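Local coordinates for protein putative phophotriesterase (Proteus mirabilis, PDB 3RHG) that probably hydrolyses ester bonds, as a zinc-binding member of the phosphotriesterase family within the metal-dependent hydrolase superfamily, at residues Leu244-Ile255 with Tyr285-Asp294. Residues are numbered along the deposited sequence; the frame is centred on the assembly and turned at random. Where two conformers were deposited one is given.
Sequences LDRGVWLEFDMI and YGNQIVLSHD. With ZN (zinc ion), chain B; BEZ (benzoic acid), chain D.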
# COMPACT_ATOMS: atom_id res chain seq x y z
N LEU A 244 25.44 11.70 1.97
CA LEU A 244 25.52 12.21 3.34
C LEU A 244 26.94 12.65 3.67
O LEU A 244 27.15 13.63 4.39
CB LEU A 244 25.02 11.16 4.32
CG LEU A 244 23.52 10.83 4.25
CD1 LEU A 244 23.20 9.43 4.82
CD2 LEU A 244 22.70 11.89 4.97
N ASP A 245 27.92 11.92 3.13
CA ASP A 245 29.31 12.26 3.44
C ASP A 245 29.71 13.60 2.83
O ASP A 245 30.68 14.23 3.27
CB ASP A 245 30.26 11.15 2.98
CG ASP A 245 30.23 9.94 3.88
OD1 ASP A 245 29.68 10.06 5.00
OD2 ASP A 245 30.76 8.89 3.47
N ARG A 246 28.96 14.06 1.82
CA ARG A 246 29.19 15.37 1.24
C ARG A 246 28.53 16.49 2.06
O ARG A 246 28.69 17.68 1.76
CB ARG A 246 28.77 15.42 -0.25
CG ARG A 246 29.57 14.42 -1.09
CD ARG A 246 29.29 14.54 -2.58
NE ARG A 246 29.81 15.79 -3.10
CZ ARG A 246 29.82 16.11 -4.39
NH1 ARG A 246 29.33 15.25 -5.28
NH2 ARG A 246 30.32 17.29 -4.78
N GLY A 247 27.79 16.10 3.10
CA GLY A 247 27.34 17.08 4.09
C GLY A 247 25.89 17.51 4.00
O GLY A 247 25.41 18.27 4.85
N VAL A 248 25.16 17.02 2.99
CA VAL A 248 23.80 17.46 2.75
C VAL A 248 22.79 16.63 3.54
O VAL A 248 23.13 15.58 4.10
CB VAL A 248 23.44 17.40 1.24
CG1 VAL A 248 24.43 18.27 0.45
CG2 VAL A 248 23.37 15.94 0.74
N TRP A 249 21.54 17.10 3.55
CA TRP A 249 20.45 16.36 4.16
C TRP A 249 19.81 15.43 3.15
O TRP A 249 19.60 15.82 1.99
CB TRP A 249 19.38 17.33 4.66
CG TRP A 249 19.81 18.27 5.72
CD1 TRP A 249 20.50 19.44 5.56
CD2 TRP A 249 19.57 18.15 7.14
NE1 TRP A 249 20.70 20.05 6.78
CE2 TRP A 249 20.12 19.29 7.76
CE3 TRP A 249 18.90 17.20 7.92
CZ2 TRP A 249 20.07 19.49 9.15
CZ3 TRP A 249 18.86 17.40 9.32
CH2 TRP A 249 19.42 18.55 9.91
N LEU A 250 19.49 14.21 3.56
CA LEU A 250 18.65 13.35 2.75
C LEU A 250 17.23 13.44 3.27
O LEU A 250 16.98 13.23 4.45
CB LEU A 250 19.12 11.88 2.75
CG LEU A 250 20.46 11.63 2.05
CD1 LEU A 250 20.71 10.11 1.95
CD2 LEU A 250 20.50 12.26 0.66
N GLU A 251 16.29 13.74 2.38
CA GLU A 251 14.90 13.87 2.77
C GLU A 251 14.10 12.69 2.23
O GLU A 251 14.08 12.43 1.00
CB GLU A 251 14.33 15.18 2.22
CG GLU A 251 12.85 15.39 2.48
CD GLU A 251 12.43 16.75 1.99
OE1 GLU A 251 11.99 16.90 0.81
OE2 GLU A 251 12.60 17.70 2.78
N PHE A 252 13.48 11.95 3.14
CA PHE A 252 12.58 10.86 2.84
C PHE A 252 11.21 11.46 2.95
O PHE A 252 10.62 11.51 4.03
CB PHE A 252 12.78 9.69 3.81
CG PHE A 252 14.10 8.98 3.63
CD1 PHE A 252 14.17 7.76 2.95
CD2 PHE A 252 15.28 9.54 4.11
CE1 PHE A 252 15.40 7.10 2.76
CE2 PHE A 252 16.52 8.90 3.95
CZ PHE A 252 16.58 7.67 3.28
N ASP A 253 10.71 11.97 1.82
CA ASP A 253 9.47 12.73 1.84
C ASP A 253 8.32 11.99 1.15
O ASP A 253 7.29 12.60 0.84
CB ASP A 253 9.71 14.10 1.17
CG ASP A 253 10.44 13.99 -0.14
OD1 ASP A 253 10.17 13.01 -0.85
OD2 ASP A 253 11.32 14.83 -0.43
N MET A 254 8.45 10.67 0.95
CA MET A 254 7.39 9.90 0.27
C MET A 254 6.82 8.88 1.24
O MET A 254 6.31 7.83 0.85
CB MET A 254 7.94 9.23 -0.99
CG MET A 254 8.49 10.24 -1.96
SD MET A 254 9.56 9.54 -3.24
CE MET A 254 8.41 8.56 -4.18
N ILE A 255 6.91 9.20 2.53
CA ILE A 255 6.53 8.21 3.53
C ILE A 255 5.03 8.07 3.56
O ILE A 255 4.31 9.04 3.82
CB ILE A 255 7.11 8.60 4.92
CG1 ILE A 255 8.64 8.51 4.87
CG2 ILE A 255 6.55 7.67 6.04
CD1 ILE A 255 9.33 9.04 6.11
N TYR A 285 24.10 8.60 10.90
CA TYR A 285 23.67 9.75 10.10
C TYR A 285 22.33 10.34 10.51
O TYR A 285 21.71 11.09 9.73
CB TYR A 285 23.59 9.37 8.63
CG TYR A 285 24.90 9.01 7.99
CD1 TYR A 285 25.80 10.00 7.56
CD2 TYR A 285 25.22 7.68 7.76
CE1 TYR A 285 27.01 9.66 6.93
CE2 TYR A 285 26.43 7.32 7.15
CZ TYR A 285 27.30 8.31 6.73
OH TYR A 285 28.48 7.93 6.12
N GLY A 286 21.88 10.03 11.72
CA GLY A 286 20.55 10.44 12.16
C GLY A 286 20.35 11.95 12.13
O GLY A 286 19.24 12.42 11.93
N ASN A 287 21.41 12.73 12.35
CA ASN A 287 21.30 14.18 12.39
C ASN A 287 21.29 14.82 11.00
O ASN A 287 21.35 16.06 10.88
CB ASN A 287 22.44 14.78 13.21
CG ASN A 287 22.46 14.28 14.64
OD1 ASN A 287 21.43 14.23 15.31
ND2 ASN A 287 23.64 13.92 15.12
N GLN A 288 21.21 13.99 9.95
CA GLN A 288 21.22 14.49 8.58
C GLN A 288 20.00 14.03 7.80
O GLN A 288 19.98 14.11 6.58
CB GLN A 288 22.48 14.06 7.80
CG GLN A 288 23.68 14.90 8.09
CD GLN A 288 24.92 14.40 7.38
OE1 GLN A 288 25.75 13.71 8.00
NE2 GLN A 288 25.03 14.69 6.06
N ILE A 289 18.97 13.57 8.51
CA ILE A 289 17.80 13.01 7.86
C ILE A 289 16.56 13.83 8.19
O ILE A 289 16.38 14.24 9.33
CB ILE A 289 17.55 11.57 8.35
CG1 ILE A 289 18.71 10.66 7.93
CG2 ILE A 289 16.21 11.03 7.82
CD1 ILE A 289 18.67 9.29 8.59
N VAL A 290 15.73 14.12 7.18
CA VAL A 290 14.40 14.69 7.45
C VAL A 290 13.34 13.82 6.78
O VAL A 290 13.65 13.06 5.84
CB VAL A 290 14.28 16.18 7.06
CG1 VAL A 290 15.07 17.05 8.03
CG2 VAL A 290 14.75 16.38 5.61
N LEU A 291 12.09 13.96 7.25
CA LEU A 291 10.98 13.06 6.90
C LEU A 291 9.75 13.85 6.53
O LEU A 291 9.44 14.85 7.18
CB LEU A 291 10.59 12.24 8.13
CG LEU A 291 11.72 11.47 8.82
CD1 LEU A 291 11.19 10.76 10.07
CD2 LEU A 291 12.41 10.47 7.90
N SER A 292 9.02 13.43 5.50
CA SER A 292 7.77 14.11 5.17
C SER A 292 6.90 13.17 4.31
O SER A 292 7.30 12.01 4.07
CB SER A 292 8.06 15.45 4.46
OG SER A 292 7.28 16.52 5.00
N HIS A 293 5.72 13.64 3.89
CA HIS A 293 4.74 12.83 3.15
C HIS A 293 4.67 13.18 1.66
O HIS A 293 4.21 12.37 0.86
CB HIS A 293 3.32 13.08 3.69
CG HIS A 293 3.17 12.90 5.16
ND1 HIS A 293 3.38 13.93 6.06
CD2 HIS A 293 2.78 11.82 5.90
CE1 HIS A 293 3.14 13.49 7.29
NE2 HIS A 293 2.77 12.22 7.22
N ASP A 294 5.04 14.41 1.30
CA ASP A 294 4.85 14.90 -0.07
C ASP A 294 3.42 14.77 -0.54
O ASP A 294 3.19 14.38 -1.69
CB ASP A 294 5.82 14.23 -1.07
CG ASP A 294 5.95 15.00 -2.36
OD1 ASP A 294 5.71 16.24 -2.34
OD2 ASP A 294 6.27 14.38 -3.43
ZN ZN B . 6.91 17.83 -3.60
C BEZ D . 8.27 11.90 -9.35
O1 BEZ D . 9.44 12.31 -9.51
O2 BEZ D . 7.59 11.55 -10.34
C1 BEZ D . 7.68 11.80 -7.97
C2 BEZ D . 8.36 12.31 -6.86
C3 BEZ D . 7.78 12.23 -5.60
C4 BEZ D . 6.54 11.62 -5.44
C5 BEZ D . 5.88 11.10 -6.54
C6 BEZ D . 6.44 11.19 -7.82
O HOH W 1 28.43 13.76 7.55
O HOH W 2 2.67 10.28 1.93
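Leu244 lays CD1 over one face of the Tyr285 ring, a CH-pi contact 3.9 Å from the centroid, while its other methyl, CD2, rests on CB of Gln288. From the next residue, Asp245 OD1 accepts a hydrogen bond from Tyr285 OH (2.7 Å) on its syn side, the hydroxyl standing somewhat out of the carboxylate plane and OD1 lying at the ring edge. Gly247 leaves the helical path with positive phi, and Gln288 ties the turn that follows the helix to the coming strand: its chain, extended beyond CG (chi2 176°), carries NE2 between two carbonyls. NE2 donates a nearly straight hydrogen bond (174°) to Leu244 O, 2.9 Å away and in the carbonyl plane; its second, to Val248 O, is more bent. Both acceptors lie near the amide plane, which should fix its rotation. Trp249 swings its six-membered ring alongside the backbone of 287-289, CE3 meeting Val290 CG1, and its NE1 is bound by Ala223 O. Leu250 N now donates to Gln288 O, and parallel pairing continues through Val290 N to Leu250 O, Phe252 N to Val290 O (2.9 Å) and Ser292 N to Phe252 O. Glu251 sets CB against Val290 CG2 (3.6 Å), whereas Phe252 turns to the opposite face with Ile289 and Leu291. Past the strand, Asp253 OD1 is hydrogen-bonded to ND1 of His229, a ligand of the second zinc, probably helping to position it. Met254 CE lies 3.8 Å from C4 of the bound benzoic acid, and Ile255 N reaches Ser292 O at 3.2 Å. Asp294 OD1 binds the first zinc at 2.4 Å, with His23, His25 and Glu166. A beta-alpha-beta crossover through helix 270-282 joins these last two strands of the amidohydrolase (beta/alpha)8 barrel, the metal-binding aspartate just beyond the final strand.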